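Local structure of leukocyte-associated immunoglobulin-like receptor 1 (Mus musculus, 4ESK) at residues A[30-36]-A[79-83]; A[41-45]-A[63-67]; A[74-80]-A[91-97]. The protein restrains the cytolytic function of natural killer cells, B cells and T cells as an inhibitory collagen receptor, of which this is the extracellular immunoglobulin-like domain. One frame throughout, in Å; residues are numbered along the deposited sequence. Where two conformers were deposited one is given.

Contact 1 of 3, residues A[30-36]-A[79-83]; sequences CSYSDKH and SCIYS
Cys30 and Cys80 form the disulfide that ties strand 26-31 to strand 76-84 across the two sheets of the immunoglobulin sandwich. Their SG atoms lie 2.0 Å apart, with chi3 at -78°. This end of the contact is the tight one. Tyr82, two residues beyond Cys80, turns its ring into the same space and brings its OH to 3.3 Å from the backbone C of Cys30. Tyr32 covers one face of that ring with its CB, 4.0 Å from the Tyr82 centroid. Further along, Tyr32 CD2 packs 3.8 Å from Tyr82 CG as the two side chains slide past each other, their ring planes inclined at 53°. His36 completes the aromatic cluster: with CG anti to its backbone N (chi1 -168°), the imidazole reaches back from the loop and puts CD2 3.6 Å from Tyr82 CE2. Asp63, on strand 62-67, uses OD1 to hydrogen-bond both Tyr82 OH and His36 NE2. An alanine in place of Tyr82 is likely to open a gap between Tyr32, His36 and the disulfide, and to deprive Asp63 OD1 of one of its two partners. The other end is looser, an exposed turn at Ser33, Asp34 and Lys35 that stays clear of segment 79-83. There Lys35 CB rests over a face of the Tyr32 ring, and Ser33 OG donates to Asp34 OD2 at 3.0 Å, arriving from well above the carboxylate plane.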
loop_
_atom_site.group_PDB
_atom_site.type_symbol
_atom_site.label_atom_id
_atom_site.label_comp_id
_atom_site.label_asym_id
_atom_site.label_seq_id
_atom_site.Cartn_x
_atom_site.Cartn_y
_atom_site.Cartn_z
ATOM N N CYS A 30 3.839 0.699 -2.667
ATOM C CA CYS A 30 3.581 -0.509 -3.449
ATOM C C CYS A 30 4.834 -0.768 -4.247
ATOM O O CYS A 30 5.497 0.171 -4.713
ATOM C CB CYS A 30 2.394 -0.290 -4.390
ATOM S SG CYS A 30 0.827 0.023 -3.569
ATOM N N SER A 31 5.192 -2.028 -4.431
ATOM C CA SER A 31 6.407 -2.365 -5.171
ATOM C C SER A 31 6.152 -3.623 -6.004
ATOM O O SER A 31 5.357 -4.472 -5.612
ATOM C CB SER A 31 7.570 -2.567 -4.190
ATOM O OG SER A 31 8.788 -2.888 -4.845
ATOM N N TYR A 32 6.820 -3.749 -7.143
ATOM C CA TYR A 32 6.737 -4.991 -7.882
ATOM C C TYR A 32 8.080 -5.265 -8.509
ATOM O O TYR A 32 8.397 -4.724 -9.550
ATOM C CB TYR A 32 5.627 -4.953 -8.924
ATOM C CG TYR A 32 5.102 -6.305 -9.348
ATOM C CD1 TYR A 32 5.778 -7.499 -9.047
ATOM C CD2 TYR A 32 3.911 -6.402 -10.057
ATOM C CE1 TYR A 32 5.258 -8.717 -9.415
ATOM C CE2 TYR A 32 3.391 -7.618 -10.442
ATOM C CZ TYR A 32 4.071 -8.774 -10.131
ATOM O OH TYR A 32 3.552 -9.993 -10.497
ATOM N N SER A 33 8.851 -6.105 -7.833
ATOM C CA SER A 33 10.140 -6.570 -8.316
ATOM C C SER A 33 9.945 -7.401 -9.577
ATOM O O SER A 33 9.041 -8.243 -9.672
ATOM C CB SER A 33 10.823 -7.437 -7.259
ATOM O OG SER A 33 10.153 -8.686 -7.146
ATOM N N ASP A 34 10.821 -7.208 -10.532
ATOM C CA ASP A 34 10.925 -8.147 -11.650
ATOM C C ASP A 34 9.914 -7.830 -12.745
ATOM O O ASP A 34 10.289 -7.832 -13.911
ATOM C CB ASP A 34 10.779 -9.633 -11.216
ATOM C CG ASP A 34 11.760 -10.041 -10.115
ATOM O OD1 ASP A 34 12.973 -9.793 -10.309
ATOM O OD2 ASP A 34 11.328 -10.617 -9.065
ATOM N N LYS A 35 8.658 -7.550 -12.386
ATOM C CA LYS A 35 7.560 -7.494 -13.379
ATOM C C LYS A 35 6.913 -6.126 -13.552
ATOM O O LYS A 35 5.902 -6.003 -14.236
ATOM C CB LYS A 35 6.451 -8.485 -13.005
ATOM C CG LYS A 35 6.923 -9.877 -12.658
ATOM C CD LYS A 35 7.430 -10.625 -13.867
ATOM C CE LYS A 35 7.565 -12.119 -13.579
ATOM N NZ LYS A 35 6.383 -12.728 -12.890
ATOM N N HIS A 36 7.489 -5.089 -12.961
ATOM C CA HIS A 36 6.811 -3.785 -12.886
ATOM C C HIS A 36 6.464 -3.220 -14.243
ATOM O O HIS A 36 5.383 -2.653 -14.423
ATOM C CB HIS A 36 7.687 -2.815 -12.101
ATOM C CG HIS A 36 6.999 -1.529 -11.714
ATOM N ND1 HIS A 36 7.068 -0.421 -12.459
ATOM C CD2 HIS A 36 6.274 -1.190 -10.573
ATOM C CE1 HIS A 36 6.387 0.576 -11.839
ATOM N NE2 HIS A 36 5.909 0.099 -10.693
ATOM N N SER A 79 -4.155 -3.582 0.412
ATOM C CA SER A 79 -3.265 -4.340 -0.451
ATOM C C SER A 79 -3.022 -3.556 -1.737
ATOM O O SER A 79 -3.847 -2.692 -2.137
ATOM C CB SER A 79 -3.853 -5.716 -0.743
ATOM O OG SER A 79 -5.097 -5.602 -1.395
ATOM N N CYS A 80 -1.882 -3.814 -2.373
ATOM C CA CYS A 80 -1.561 -3.187 -3.658
ATOM C C CYS A 80 -1.919 -4.161 -4.792
ATOM O O CYS A 80 -1.610 -5.336 -4.704
ATOM C CB CYS A 80 -0.065 -2.863 -3.739
ATOM S SG CYS A 80 0.525 -1.660 -2.505
ATOM N N ILE A 81 -2.551 -3.667 -5.855
ATOM C CA ILE A 81 -2.868 -4.482 -7.050
ATOM C C ILE A 81 -2.305 -3.784 -8.283
ATOM O O ILE A 81 -2.586 -2.598 -8.529
ATOM C CB ILE A 81 -4.385 -4.717 -7.263
ATOM C CG1 ILE A 81 -5.001 -5.334 -5.992
ATOM C CG2 ILE A 81 -4.586 -5.582 -8.513
ATOM C CD1 ILE A 81 -6.509 -5.385 -5.923
ATOM N N TYR A 82 -1.490 -4.511 -9.038
ATOM C CA TYR A 82 -0.928 -4.024 -10.284
ATOM C C TYR A 82 -1.741 -4.650 -11.400
ATOM O O TYR A 82 -2.063 -5.837 -11.325
ATOM C CB TYR A 82 0.544 -4.433 -10.411
ATOM C CG TYR A 82 1.462 -3.551 -9.620
ATOM C CD1 TYR A 82 1.724 -3.823 -8.284
ATOM C CD2 TYR A 82 2.048 -2.420 -10.192
ATOM C CE1 TYR A 82 2.558 -3.024 -7.554
ATOM C CE2 TYR A 82 2.853 -1.595 -9.447
ATOM C CZ TYR A 82 3.113 -1.913 -8.124
ATOM O OH TYR A 82 3.928 -1.103 -7.411
ATOM N N SER A 83 -2.083 -3.865 -12.417
ATOM C CA SER A 83 -2.907 -4.385 -13.511
ATOM C C SER A 83 -2.539 -3.833 -14.882
ATOM O O SER A 83 -1.867 -2.813 -15.016
ATOM C CB SER A 83 -4.398 -4.144 -13.224
ATOM O OG SER A 83 -4.679 -2.772 -13.168
#

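Contact 2 of 3, residues A[41-45]-A[63-67]; sequences MVRLE and DEFEI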
loop_
_atom_site.group_PDB
_atom_site.type_symbol
_atom_site.label_atom_id
_atom_site.label_comp_id
_atom_site.label_asym_id
_atom_site.label_seq_id
_atom_site.Cartn_x
_atom_site.Cartn_y
_atom_site.Cartn_z
ATOM N N MET A 41 -1.097 0.215 -14.503
ATOM C CA MET A 41 -1.885 0.792 -13.423
ATOM C C MET A 41 -1.528 0.150 -12.091
ATOM O O MET A 41 -1.220 -1.031 -12.010
ATOM C CB MET A 41 -3.377 0.600 -13.669
ATOM C CG MET A 41 -3.891 1.451 -14.833
ATOM S SD MET A 41 -3.802 3.217 -14.484
ATOM C CE MET A 41 -4.903 3.315 -13.061
ATOM N N VAL A 42 -1.613 0.948 -11.037
ATOM C CA VAL A 42 -1.457 0.420 -9.692
ATOM C C VAL A 42 -2.557 1.018 -8.823
ATOM O O VAL A 42 -2.839 2.228 -8.875
ATOM C CB VAL A 42 -0.055 0.694 -9.112
ATOM C CG1 VAL A 42 0.295 2.175 -9.131
ATOM C CG2 VAL A 42 0.043 0.120 -7.700
ATOM N N ARG A 43 -3.175 0.165 -8.032
ATOM C CA ARG A 43 -4.222 0.605 -7.138
ATOM C C ARG A 43 -4.003 0.113 -5.715
ATOM O O ARG A 43 -3.451 -0.980 -5.462
ATOM C CB ARG A 43 -5.589 0.224 -7.651
ATOM C CG ARG A 43 -5.995 -1.225 -7.558
ATOM C CD ARG A 43 -7.409 -1.340 -8.120
ATOM N NE ARG A 43 -7.949 -2.695 -8.115
ATOM C CZ ARG A 43 -7.812 -3.591 -9.097
ATOM N NH1 ARG A 43 -7.109 -3.332 -10.195
ATOM N NH2 ARG A 43 -8.389 -4.769 -8.974
ATOM N N LEU A 44 -4.378 0.983 -4.799
ATOM C CA LEU A 44 -4.431 0.641 -3.404
ATOM C C LEU A 44 -5.859 0.240 -3.136
ATOM O O LEU A 44 -6.781 1.054 -3.325
ATOM C CB LEU A 44 -4.003 1.848 -2.587
ATOM C CG LEU A 44 -3.764 1.712 -1.099
ATOM C CD1 LEU A 44 -2.811 0.549 -0.799
ATOM C CD2 LEU A 44 -3.193 3.045 -0.650
ATOM N N GLU A 45 -6.042 -1.011 -2.746
ATOM C CA GLU A 45 -7.346 -1.555 -2.386
ATOM C C GLU A 45 -7.496 -1.449 -0.871
ATOM O O GLU A 45 -6.568 -1.790 -0.138
ATOM C CB GLU A 45 -7.472 -3.018 -2.813
ATOM C CG GLU A 45 -8.879 -3.604 -2.614
ATOM C CD GLU A 45 -8.987 -5.088 -2.939
ATOM O OE1 GLU A 45 -9.471 -5.417 -4.034
ATOM O OE2 GLU A 45 -8.585 -5.938 -2.100
ATOM N N ASP A 63 5.724 2.491 -6.203
ATOM C CA ASP A 63 4.640 3.445 -6.467
ATOM C C ASP A 63 4.049 3.828 -5.114
ATOM O O ASP A 63 3.564 2.964 -4.383
ATOM C CB ASP A 63 3.590 2.758 -7.318
ATOM C CG ASP A 63 4.120 2.347 -8.665
ATOM O OD1 ASP A 63 4.544 1.179 -8.800
ATOM O OD2 ASP A 63 4.159 3.195 -9.583
ATOM N N GLU A 64 4.114 5.111 -4.775
ATOM C CA GLU A 64 3.762 5.554 -3.439
ATOM C C GLU A 64 2.435 6.274 -3.407
ATOM O O GLU A 64 2.102 7.009 -4.340
ATOM C CB GLU A 64 4.797 6.521 -2.916
ATOM C CG GLU A 64 6.152 5.920 -2.686
ATOM C CD GLU A 64 7.041 6.828 -1.869
ATOM O OE1 GLU A 64 6.530 7.797 -1.265
ATOM O OE2 GLU A 64 8.255 6.573 -1.854
ATOM N N PHE A 65 1.711 6.086 -2.315
ATOM C CA PHE A 65 0.458 6.784 -2.059
ATOM C C PHE A 65 0.593 7.451 -0.692
ATOM O O PHE A 65 0.777 6.761 0.300
ATOM C CB PHE A 65 -0.696 5.790 -2.023
ATOM C CG PHE A 65 -0.963 5.093 -3.331
ATOM C CD1 PHE A 65 -1.901 5.589 -4.197
ATOM C CD2 PHE A 65 -0.307 3.919 -3.669
ATOM C CE1 PHE A 65 -2.164 4.958 -5.404
ATOM C CE2 PHE A 65 -0.557 3.281 -4.878
ATOM C CZ PHE A 65 -1.502 3.793 -5.739
ATOM N N GLU A 66 0.546 8.780 -0.640
ATOM C CA GLU A 66 0.584 9.477 0.637
ATOM C C GLU A 66 -0.841 9.698 1.110
ATOM O O GLU A 66 -1.674 10.214 0.360
ATOM C CB GLU A 66 1.310 10.814 0.556
ATOM C CG GLU A 66 1.658 11.350 1.941
ATOM C CD GLU A 66 2.135 12.782 1.934
ATOM O OE1 GLU A 66 2.220 13.382 0.844
ATOM O OE2 GLU A 66 2.437 13.310 3.023
ATOM N N ILE A 67 -1.100 9.285 2.348
ATOM C CA ILE A 67 -2.397 9.365 2.980
ATOM C C ILE A 67 -2.258 10.112 4.307
ATOM O O ILE A 67 -1.791 9.562 5.288
ATOM C CB ILE A 67 -2.996 7.980 3.268
ATOM C CG1 ILE A 67 -2.991 7.102 2.015
ATOM C CG2 ILE A 67 -4.412 8.103 3.797
ATOM C CD1 ILE A 67 -3.432 5.686 2.322
#
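Leu44 and Phe65 meet at the centre of this contact, where strand 41-45 of one sheet of the immunoglobulin sandwich faces strand 63-67 of the other. The two strand segments come within 8.8 Å, axis to axis, and run in roughly the same direction at 39°, so it is mainly side chains that bridge the space between them. Leu44 CB sits almost squarely over the middle of the Phe65 ring, 4.3 Å from its centroid and only 5° off the ring normal. From there the leucine runs back along the phenylalanine, and its CD2 packs 4.0 Å from Phe65 CB. The same methyl meets Ile67 CD1 tip to tip, also at 4.0 Å, so one branch of Leu44 bridges two residues of the facing strand. The far end of the ring lies against the backbone: Phe65 CZ comes edge-on to Val42 O at 3.8 Å. Val42 extends the contact toward Asp63. Its CG1 lies between the backbone N and the carbonyl carbon (chi1 55°), which directs that methyl to Asp63 CB, 3.8 Å away, while still leaving it 4.2 Å from Phe65 CZ.

Beyond this first shell, Lys54 makes a cation-pi contact with the Phe65 ring, which also touches Met52 and Cys30, and Val28 packs on Leu44. The buried carboxylate of Asp63, whose OD1 already serves the aromatic cluster around Tyr82, takes the backbone N of Glu57 at OD2; together these bonds probably help it carry its charge inside the sandwich. Thus fixed, the acid shows the valine its apolar side as well as a polar one, with Asp63 OD2 standing 4.0 Å from Val42 CG1.

Contact 3 of 3, residues A[74-80]-A[91-97]; sequences ITGHYSC and RSKTLEL
Gly76 and Leu97 open the backbone ladder between strands 76-84 and 88-100, with Gly76 N donating to Leu97 O and Leu97 N returning a bond to Gly76 O. Gly76 adopts backbone angles at which a CB would collide with the carbonyl of Thr75. Tyr78 and Leu95 form the next antiparallel hydrogen-bonded pair, its shorter link being Tyr78 N to Leu95 O at 2.7 Å. At Cys80 the pattern changes. Ser92 N still donates to Cys80 O, but Cys80 N donates to a side chain, Ser92 OG, 2.9 Å away. That hydroxyl lies between its own backbone N and carbonyl carbon (chi1 73°), facing strand 76-84, and in turn donates a hydrogen bond to Lys93 O at 2.7 Å.

Among the side-chain bonds, Tyr78 OH donates to Ile74 O at 2.6 Å. This is the tyrosine corner of immunoglobulin domains, set in the Gly-x-Tyr-x-Cys sequence at the start of strand 76-84.

Apolar contacts lie on the Tyr78 side of the hairpin. Leu97 crosses the tyrosine at about a right angle and sets CD1 3.7 Å from Tyr78 CE2; Leu18 and Ile20 of strand 17-21 pack on Leu97 as well.

On the other side, His77 and Glu96 lie alongside each other, ring and carboxylate planes 22° apart. Glu96 CG sits over a face of the imidazole, 4.2 Å from the His77 ring centroid, while Glu96 OE1 is hydrogen-bonded to Ser17 OG.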
loop_
_atom_site.group_PDB
_atom_site.type_symbol
_atom_site.label_atom_id
_atom_site.label_comp_id
_atom_site.label_asym_id
_atom_site.label_seq_id
_atom_site.Cartn_x
_atom_site.Cartn_y
_atom_site.Cartn_z
ATOM N N ILE A 74 -9.600 5.920 7.849
ATOM C CA ILE A 74 -8.413 5.244 7.310
ATOM C C ILE A 74 -8.199 3.837 7.897
ATOM O O ILE A 74 -7.495 2.989 7.311
ATOM C CB ILE A 74 -7.187 6.157 7.475
ATOM C CG1 ILE A 74 -7.402 7.470 6.710
ATOM C CG2 ILE A 74 -5.901 5.488 6.953
ATOM C CD1 ILE A 74 -7.830 7.312 5.250
ATOM N N THR A 75 -8.830 3.543 9.028
ATOM C CA THR A 75 -8.830 2.183 9.565
ATOM C C THR A 75 -9.342 1.150 8.558
ATOM O O THR A 75 -10.411 1.334 7.955
ATOM C CB THR A 75 -9.620 2.109 10.885
ATOM O OG1 THR A 75 -8.973 2.946 11.849
ATOM C CG2 THR A 75 -9.726 0.688 11.421
ATOM N N GLY A 76 -8.568 0.077 8.354
ATOM C CA GLY A 76 -8.933 -0.963 7.398
ATOM C C GLY A 76 -7.782 -1.833 6.912
ATOM O O GLY A 76 -6.660 -1.711 7.411
ATOM N N HIS A 77 -8.089 -2.701 5.936
ATOM C CA HIS A 77 -7.138 -3.658 5.355
ATOM C C HIS A 77 -6.742 -3.214 3.979
ATOM O O HIS A 77 -7.617 -2.894 3.153
ATOM C CB HIS A 77 -7.762 -5.045 5.267
ATOM C CG HIS A 77 -7.965 -5.702 6.613
ATOM N ND1 HIS A 77 -9.025 -5.422 7.400
ATOM C CD2 HIS A 77 -7.201 -6.635 7.305
ATOM C CE1 HIS A 77 -8.945 -6.137 8.545
ATOM N NE2 HIS A 77 -7.830 -6.880 8.493
ATOM N N TYR A 78 -5.438 -3.215 3.706
ATOM C CA TYR A 78 -4.902 -2.636 2.493
ATOM C C TYR A 78 -4.043 -3.626 1.739
ATOM O O TYR A 78 -3.310 -4.401 2.347
ATOM C CB TYR A 78 -4.029 -1.437 2.816
ATOM C CG TYR A 78 -4.789 -0.230 3.339
ATOM C CD1 TYR A 78 -5.146 0.810 2.491
ATOM C CD2 TYR A 78 -5.146 -0.151 4.678
ATOM C CE1 TYR A 78 -5.837 1.921 2.961
ATOM C CE2 TYR A 78 -5.840 0.954 5.163
ATOM C CZ TYR A 78 -6.169 1.976 4.306
ATOM O OH TYR A 78 -6.834 3.072 4.801
ATOM N N SER A 79 -4.155 -3.582 0.412
ATOM C CA SER A 79 -3.265 -4.340 -0.451
ATOM C C SER A 79 -3.022 -3.556 -1.737
ATOM O O SER A 79 -3.847 -2.692 -2.137
ATOM C CB SER A 79 -3.853 -5.716 -0.743
ATOM O OG SER A 79 -5.097 -5.602 -1.395
ATOM N N CYS A 80 -1.882 -3.814 -2.373
ATOM C CA CYS A 80 -1.561 -3.187 -3.658
ATOM C C CYS A 80 -1.919 -4.161 -4.792
ATOM O O CYS A 80 -1.610 -5.336 -4.704
ATOM C CB CYS A 80 -0.065 -2.863 -3.739
ATOM S SG CYS A 80 0.525 -1.660 -2.505
ATOM N N ARG A 91 -1.810 -9.156 -6.872
ATOM C CA ARG A 91 -2.004 -8.465 -5.611
ATOM C C ARG A 91 -0.915 -8.821 -4.613
ATOM O O ARG A 91 -0.383 -9.924 -4.644
ATOM C CB ARG A 91 -3.370 -8.798 -5.015
ATOM C CG ARG A 91 -3.495 -10.199 -4.435
ATOM C CD ARG A 91 -4.852 -10.447 -3.808
ATOM N NE ARG A 91 -5.212 -9.371 -2.884
ATOM C CZ ARG A 91 -6.244 -8.540 -3.018
ATOM N NH1 ARG A 91 -7.108 -8.641 -4.025
ATOM N NH2 ARG A 91 -6.435 -7.608 -2.097
ATOM N N SER A 92 -0.600 -7.866 -3.741
ATOM C CA SER A 92 0.314 -8.065 -2.617
ATOM C C SER A 92 -0.359 -8.707 -1.416
ATOM O O SER A 92 -1.566 -8.952 -1.412
ATOM C CB SER A 92 0.863 -6.705 -2.184
ATOM O OG SER A 92 -0.141 -5.954 -1.497
ATOM N N LYS A 93 0.446 -8.967 -0.375
ATOM C CA LYS A 93 -0.090 -9.299 0.940
ATOM C C LYS A 93 -0.972 -8.161 1.427
ATOM O O LYS A 93 -0.941 -7.054 0.885
ATOM C CB LYS A 93 1.033 -9.539 1.947
ATOM C CG LYS A 93 1.861 -8.303 2.258
ATOM C CD LYS A 93 3.253 -8.640 2.785
ATOM C CE LYS A 93 4.011 -7.381 3.169
ATOM N NZ LYS A 93 5.479 -7.491 2.918
ATOM N N THR A 94 -1.743 -8.448 2.464
ATOM C CA THR A 94 -2.644 -7.484 3.052
ATOM C C THR A 94 -2.099 -7.000 4.395
ATOM O O THR A 94 -1.646 -7.817 5.209
ATOM C CB THR A 94 -4.014 -8.114 3.251
ATOM O OG1 THR A 94 -4.506 -8.560 1.984
ATOM C CG2 THR A 94 -4.965 -7.106 3.821
ATOM N N LEU A 95 -2.132 -5.689 4.607
ATOM C CA LEU A 95 -1.759 -5.082 5.870
ATOM C C LEU A 95 -2.973 -4.404 6.484
ATOM O O LEU A 95 -3.810 -3.840 5.784
ATOM C CB LEU A 95 -0.653 -4.056 5.702
ATOM C CG LEU A 95 0.694 -4.599 5.179
ATOM C CD1 LEU A 95 1.669 -3.444 4.962
ATOM C CD2 LEU A 95 1.268 -5.583 6.184
ATOM N N GLU A 96 -3.013 -4.404 7.807
ATOM C CA GLU A 96 -4.112 -3.791 8.549
ATOM C C GLU A 96 -3.633 -2.524 9.224
ATOM O O GLU A 96 -2.566 -2.523 9.859
ATOM C CB GLU A 96 -4.628 -4.766 9.595
ATOM C CG GLU A 96 -5.731 -4.189 10.458
ATOM C CD GLU A 96 -6.273 -5.161 11.476
ATOM O OE1 GLU A 96 -5.569 -6.122 11.893
ATOM O OE2 GLU A 96 -7.434 -4.939 11.882
ATOM N N LEU A 97 -4.399 -1.440 9.075
ATOM C CA LEU A 97 -4.154 -0.225 9.845
ATOM C C LEU A 97 -5.275 0.010 10.827
ATOM O O LEU A 97 -6.438 -0.163 10.478
ATOM C CB LEU A 97 -4.067 0.997 8.968
ATOM C CG LEU A 97 -3.032 0.962 7.864
ATOM C CD1 LEU A 97 -3.078 2.304 7.178
ATOM C CD2 LEU A 97 -1.647 0.684 8.452
#

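In the fold
All three contacts belong to one immunoglobulin domain: contacts 1 and 2 join its two sheets, while contact 3 pairs neighbouring strands within one of them. Contact 2 is nested inside the chain loop closed by the disulfide of contact 1; their centres are about 10 Å apart. Asp63 links them, its OD1 2.6 Å from His36 NE2 and 2.7 Å from Tyr82 OH. Contacts 1 and 3 share Ser79 and Cys80 on strand 76-84. Contacts 2 and 3, about 11 Å apart between centres, connect through Glu45, whose N is 2.8 Å from Ser79 O and whose OE2 makes a salt bridge to Arg91 NH2 at 2.7 Å.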